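Local structure of sensor histidine kinase CitA (Klebsiella pneumoniae, 1P0Z) at residues 30-35 / 55-60; 108-111 / 115-118. The protein senses citrate through its periplasmic domain, the part described here, and as a membrane-bound histidine kinase probably phosphorylates the response regulator CitB. All blocks are in the same frame, centred on the assembly; numbering follows the deposited sequence. Where two conformers were deposited one is given.

How the contacts relate
Both contacts lie in the periplasmic ligand-binding domain of CitA, an extracellular PAS domain of the Cache clan, on the same side of its centre and with their own centres about 10 Å apart. Along the chain they follow one another: contact 1 joins the junction between helices 23-30 and 34-47 to the beta turn Asp57-Gly60, between strands 52-57 and 62-64, and contact 2 closes the hairpin of strands 101-109 and 115-124. Strands 52-57 and 115-124 are neighbours in the antiparallel sheet, where Gly56 N lies 2.9 Å from Ile118 O, a probable hydrogen bond. Strand 115-124 thus links the two contacts, and it also runs beside citrate-binding Lys105, which the Ile118 side chain touches.

Contact 1: residues 30-35 / 55-60; sequences QKRDLA and VGDASG
Arg32 reaches across to Asp57 in a salt bridge that ties the junction of two helices to the beta turn between strands 52-57 and 62-64 of the PAS sheet. Arg32 terminates the preceding helix in a Schellman motif with positive phi, and Asp33 beside it is the N-cap of helix 34-47. The arginine chain bends at chi3 (70°), which helps bring the guanidinium round to the carboxylate. Both terminal nitrogens converge on a single carboxylate oxygen: NH1 of Arg32 lies 2.9 Å from OD2 of Asp57, and NH2 of Arg32 donates a longer, more bent bond of 3.2 Å to the same atom. OD2 sits close to the guanidinium plane but is approached on its anti side, and the two flat groups are turned 52° apart, so this is no coplanar, two-oxygen pairing. The other oxygen serves the turn from Asp57 to Gly60. There OD1 accepts a hydrogen bond from the backbone N of Ser59, which makes an Asx turn, and another from the backbone N of Gln61. The Ser59 hydroxyl OG donates to OD1 of Asp57 at 2.9 Å on the syn side, while the Ser59 N comes from above the carboxylate plane, on the same face.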
ATOM      1  N   GLN A  30       6.318 -10.281   9.386  0.62 30.46           N
ATOM      2  CA  GLN A  30       6.962 -11.586   9.515  0.62 32.32           C
ATOM      3  C   GLN A  30       6.230 -12.413  10.558  0.62 32.69           C
ATOM      4  O   GLN A  30       6.042 -13.614  10.384  0.62 32.41           O
ATOM      5  CB  GLN A  30       8.436 -11.426   9.924  0.62 33.15           C
ATOM      6  CG  GLN A  30       9.292 -10.818   8.832  0.62 34.64           C
ATOM      7  CD  GLN A  30      10.741 -10.614   9.225  0.62 35.65           C
ATOM      8  OE1 GLN A  30      11.045 -10.023  10.268  0.62 35.33           O
ATOM      9  NE2 GLN A  30      11.649 -11.085   8.374  0.62 36.07           N
ATOM     10  N   LYS A  31       5.815 -11.749  11.635  1.00 32.80           N
ATOM     11  CA  LYS A  31       5.091 -12.386  12.739  1.00 33.95           C
ATOM     12  C   LYS A  31       3.583 -12.506  12.521  1.00 33.64           C
ATOM     13  O   LYS A  31       2.879 -13.150  13.317  1.00 33.09           O
ATOM     14  CB  LYS A  31       5.312 -11.589  14.029  1.00 35.73           C
ATOM     15  CG  LYS A  31       6.739 -11.574  14.532  1.00 38.53           C
ATOM     16  CD  LYS A  31       6.871 -10.663  15.717  1.00 40.90           C
ATOM     17  CE  LYS A  31       8.294 -10.667  16.249  1.00 42.80           C
ATOM     18  NZ  LYS A  31       8.456  -9.685  17.352  1.00 44.10           N
ATOM     19  N   ARG A  32       3.099 -11.864  11.461  1.00 32.78           N
ATOM     20  CA  ARG A  32       1.687 -11.831  11.096  1.00 33.05           C
ATOM     21  C   ARG A  32       0.879 -11.299  12.271  1.00 33.06           C
ATOM     22  O   ARG A  32      -0.201 -11.800  12.595  1.00 33.61           O
ATOM     23  CB  ARG A  32       1.193 -13.223  10.672  1.00 33.79           C
ATOM     24  CG  ARG A  32       1.876 -13.772   9.420  1.00 35.48           C
ATOM     25  CD  ARG A  32       1.187 -15.044   8.896  1.00 36.50           C
ATOM     26  NE  ARG A  32      -0.132 -14.793   8.307  1.00 38.46           N
ATOM     27  CZ  ARG A  32      -0.319 -14.327   7.071  1.00 38.75           C
ATOM     28  NH1 ARG A  32       0.729 -14.065   6.297  1.00 38.44           N
ATOM     29  NH2 ARG A  32      -1.550 -14.132   6.602  1.00 39.91           N
ATOM     30  N   ASP A  33       1.412 -10.273  12.921  1.00 32.14           N
ATOM     31  CA  ASP A  33       0.742  -9.683  14.059  1.00 31.39           C
ATOM     32  C   ASP A  33      -0.182  -8.546  13.602  1.00 30.99           C
ATOM     33  O   ASP A  33       0.255  -7.385  13.536  1.00 29.63           O
ATOM     34  CB  ASP A  33       1.773  -9.130  15.034  1.00 32.91           C
ATOM     35  CG  ASP A  33       1.148  -8.674  16.338  1.00 35.15           C
ATOM     36  OD1 ASP A  33      -0.072  -8.376  16.360  1.00 34.37           O
ATOM     37  OD2 ASP A  33       1.889  -8.602  17.351  1.00 38.00           O
ATOM     38  N   LEU A  34      -1.448  -8.881  13.339  1.00 30.85           N
ATOM     39  CA  LEU A  34      -2.448  -7.914  12.855  1.00 30.43           C
ATOM     40  C   LEU A  34      -2.679  -6.678  13.714  1.00 30.75           C
ATOM     41  O   LEU A  34      -2.801  -5.565  13.184  1.00 28.33           O
ATOM     42  CB  LEU A  34      -3.800  -8.607  12.620  1.00 31.65           C
ATOM     43  CG  LEU A  34      -3.772  -9.792  11.641  1.00 33.68           C
ATOM     44  CD1 LEU A  34      -5.210 -10.243  11.426  1.00 34.25           C
ATOM     45  CD2 LEU A  34      -3.118  -9.418  10.296  1.00 32.98           C
ATOM     46  N   ALA A  35      -2.752  -6.865  15.032  1.00 29.66           N
ATOM     47  CA  ALA A  35      -2.967  -5.727  15.922  1.00 29.86           C
ATOM     48  C   ALA A  35      -1.765  -4.800  15.880  1.00 29.70           C
ATOM     49  O   ALA A  35      -1.918  -3.573  15.923  1.00 29.65           O
ATOM     50  CB  ALA A  35      -3.189  -6.203  17.361  1.00 30.90           C
ATOM     51  N   VAL A  55      -2.031  -3.045   3.426  1.00 17.57           N
ATOM     52  CA  VAL A  55      -0.811  -3.820   3.609  1.00 18.45           C
ATOM     53  C   VAL A  55      -1.173  -5.278   3.316  1.00 18.57           C
ATOM     54  O   VAL A  55      -2.196  -5.783   3.823  1.00 18.49           O
ATOM     55  CB  VAL A  55      -0.259  -3.755   5.056  1.00 18.00           C
ATOM     56  CG1 VAL A  55       1.012  -4.649   5.141  1.00 20.62           C
ATOM     57  CG2 VAL A  55       0.073  -2.283   5.436  1.00 20.16           C
ATOM     58  N   GLY A  56      -0.374  -5.906   2.458  1.00 18.37           N
ATOM     59  CA  GLY A  56      -0.643  -7.305   2.143  1.00 19.97           C
ATOM     60  C   GLY A  56       0.563  -8.189   2.444  1.00 20.20           C
ATOM     61  O   GLY A  56       1.697  -7.701   2.543  1.00 20.32           O
ATOM     62  N   ASP A  57       0.319  -9.495   2.582  1.00 20.85           N
ATOM     63  CA  ASP A  57       1.434 -10.411   2.813  1.00 22.31           C
ATOM     64  C   ASP A  57       2.042 -10.852   1.478  1.00 23.08           C
ATOM     65  O   ASP A  57       1.699 -10.322   0.402  1.00 22.08           O
ATOM     66  CB  ASP A  57       1.012 -11.609   3.689  1.00 24.90           C
ATOM     67  CG  ASP A  57       0.093 -12.587   2.980  1.00 26.75           C
ATOM     68  OD1 ASP A  57      -0.100 -12.518   1.744  1.00 25.35           O
ATOM     69  OD2 ASP A  57      -0.440 -13.464   3.710  1.00 29.11           O
ATOM     70  N   ALA A  58       2.962 -11.816   1.527  1.00 23.51           N
ATOM     71  CA  ALA A  58       3.654 -12.230   0.320  1.00 24.82           C
ATOM     72  C   ALA A  58       2.753 -12.785  -0.786  1.00 25.52           C
ATOM     73  O   ALA A  58       3.100 -12.714  -1.971  1.00 24.73           O
ATOM     74  CB  ALA A  58       4.757 -13.257   0.684  1.00 26.06           C
ATOM     75  N   SER A  59       1.624 -13.376  -0.403  1.00 24.97           N
ATOM     76  CA  SER A  59       0.712 -13.927  -1.398  1.00 27.89           C
ATOM     77  C   SER A  59      -0.368 -12.900  -1.752  1.00 27.02           C
ATOM     78  O   SER A  59      -1.272 -13.182  -2.547  1.00 28.76           O
ATOM     79  CB  SER A  59       0.053 -15.203  -0.857  1.00 29.67           C
ATOM     80  OG  SER A  59      -0.852 -14.878   0.195  1.00 34.33           O
ATOM     81  N   GLY A  60      -0.282 -11.706  -1.158  1.00 25.74           N
ATOM     82  CA  GLY A  60      -1.275 -10.690  -1.456  1.00 24.30           C
ATOM     83  C   GLY A  60      -2.520 -10.758  -0.585  1.00 24.14           C
ATOM     84  O   GLY A  60      -3.547 -10.143  -0.913  1.00 23.93           O
TER

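Contact 2: residues 108-111 / 115-118; sequences IQDA and VIGI
In the conformer described, Ile108 carries CG1 anti to its carbonyl carbon (chi1 -55°), which lays CG1 and CD1 along the backbone at Gly117 and Ile118, with CG1 of Ile108 3.8 Å from N of Ile118. Its other branch, CG2, meets CG1 of Ile116 at 4.1 Å, the two side chains crossing at about a right angle. In Ile116 the first torsion (61°) sets CG1 between the backbone N and the carbonyl carbon, and this methylene rests 3.4 Å from the carbonyl O of Ile108. That oxygen is gripped chiefly by N of Ile116, at 2.9 Å, with a weak, bent bond from N of Gly117. In return Ile108 N donates a nearly straight bond to O of Gly117. Beyond the shift in register, Gln109 and Val115 form a non-hydrogen-bonded antiparallel pair; CG of Gln109 touches CG2 of Val115 at 4.2 Å, and NE2 of Gln109 donates a hydrogen bond to O of Gly113. Asp110 OD1 accepts from Lys114 N within the connecting loop. The Ile108 side chain touches Leu25 and Val26 of helix 23-30. With Ile116 and Gly117 both facing Ile108, this is a classic beta bulge in an antiparallel hairpin of the PAS sheet.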
ATOM      1  N   ILE A 108       7.461  -4.962   0.784  0.66 18.14           N
ATOM      2  CA  ILE A 108       8.046  -4.940   2.133  0.66 18.09           C
ATOM      3  C   ILE A 108       9.023  -6.128   2.016  0.66 19.53           C
ATOM      4  O   ILE A 108       8.613  -7.220   1.618  0.66 17.33           O
ATOM      5  CB  ILE A 108       7.017  -5.281   3.220  0.66 18.17           C
ATOM      6  CG1 ILE A 108       5.798  -4.358   3.124  0.66 16.76           C
ATOM      7  CG2 ILE A 108       7.689  -5.174   4.589  0.66 17.71           C
ATOM      8  CD1 ILE A 108       4.667  -4.738   4.106  0.66 13.68           C
ATOM      9  N   GLN A 109      10.293  -5.907   2.356  1.00 19.89           N
ATOM     10  CA  GLN A 109      11.348  -6.932   2.216  1.00 20.46           C
ATOM     11  C   GLN A 109      12.080  -7.240   3.503  1.00 22.80           C
ATOM     12  O   GLN A 109      12.251  -6.354   4.331  1.00 21.95           O
ATOM     13  CB  GLN A 109      12.362  -6.452   1.184  1.00 22.67           C
ATOM     14  CG  GLN A 109      11.812  -6.473  -0.236  1.00 23.17           C
ATOM     15  CD  GLN A 109      12.646  -5.654  -1.182  1.00 25.02           C
ATOM     16  OE1 GLN A 109      12.619  -4.418  -1.141  1.00 25.69           O
ATOM     17  NE2 GLN A 109      13.417  -6.331  -2.045  1.00 26.26           N
ATOM     18  N   ASP A 110      12.504  -8.496   3.678  1.00 23.34           N
ATOM     19  CA  ASP A 110      13.313  -8.785   4.868  1.00 25.47           C
ATOM     20  C   ASP A 110      14.756  -8.315   4.599  1.00 26.57           C
ATOM     21  O   ASP A 110      15.063  -7.782   3.526  1.00 25.26           O
ATOM     22  CB  ASP A 110      13.260 -10.280   5.278  1.00 26.50           C
ATOM     23  CG  ASP A 110      13.847 -11.228   4.250  1.00 28.29           C
ATOM     24  OD1 ASP A 110      14.676 -10.844   3.402  1.00 29.20           O
ATOM     25  OD2 ASP A 110      13.477 -12.431   4.322  1.00 31.83           O
ATOM     26  N   ALA A 111      15.660  -8.530   5.555  1.00 28.06           N
ATOM     27  CA  ALA A 111      17.030  -8.055   5.374  1.00 30.80           C
ATOM     28  C   ALA A 111      17.780  -8.655   4.175  1.00 31.54           C
ATOM     29  O   ALA A 111      18.678  -8.023   3.644  1.00 32.47           O
ATOM     30  CB  ALA A 111      17.828  -8.264   6.678  1.00 32.27           C
ATOM     31  N   VAL A 115      10.918 -10.686  -0.785  1.00 22.37           N
ATOM     32  CA  VAL A 115       9.654  -9.965  -0.612  1.00 21.40           C
ATOM     33  C   VAL A 115       8.740 -10.740   0.352  1.00 22.63           C
ATOM     34  O   VAL A 115       8.453 -11.938   0.156  1.00 22.00           O
ATOM     35  CB  VAL A 115       8.924  -9.802  -1.959  1.00 21.41           C
ATOM     36  CG1 VAL A 115       7.558  -9.118  -1.725  1.00 21.85           C
ATOM     37  CG2 VAL A 115       9.787  -8.991  -2.912  1.00 22.45           C
ATOM     38  N   ILE A 116       8.268 -10.057   1.392  1.00 21.90           N
ATOM     39  CA  ILE A 116       7.363 -10.679   2.357  1.00 21.92           C
ATOM     40  C   ILE A 116       5.998  -9.991   2.387  1.00 21.39           C
ATOM     41  O   ILE A 116       5.127 -10.324   3.209  1.00 23.66           O
ATOM     42  CB  ILE A 116       7.973 -10.695   3.799  1.00 23.14           C
ATOM     43  CG1 ILE A 116       8.249  -9.266   4.292  1.00 22.95           C
ATOM     44  CG2 ILE A 116       9.279 -11.552   3.787  1.00 22.67           C
ATOM     45  CD1 ILE A 116       8.668  -9.184   5.799  1.00 24.73           C
ATOM     46  N   GLY A 117       5.819  -9.002   1.514  1.00 19.61           N
ATOM     47  CA  GLY A 117       4.520  -8.331   1.523  1.00 19.31           C
ATOM     48  C   GLY A 117       4.542  -7.090   0.645  1.00 18.27           C
ATOM     49  O   GLY A 117       5.477  -6.866  -0.118  1.00 18.44           O
ATOM     50  N   ILE A 118       3.509  -6.266   0.789  1.00 18.11           N
ATOM     51  CA  ILE A 118       3.374  -5.079  -0.064  1.00 18.16           C
ATOM     52  C   ILE A 118       2.636  -3.963   0.697  1.00 18.15           C
ATOM     53  O   ILE A 118       1.777  -4.212   1.535  1.00 17.84           O
ATOM     54  CB  ILE A 118       2.562  -5.463  -1.344  1.00 18.48           C
ATOM     55  CG1 ILE A 118       2.407  -4.266  -2.292  1.00 18.59           C
ATOM     56  CG2 ILE A 118       1.179  -6.045  -0.942  1.00 19.01           C
ATOM     57  CD1 ILE A 118       1.752  -4.670  -3.673  1.00 20.04           C
TER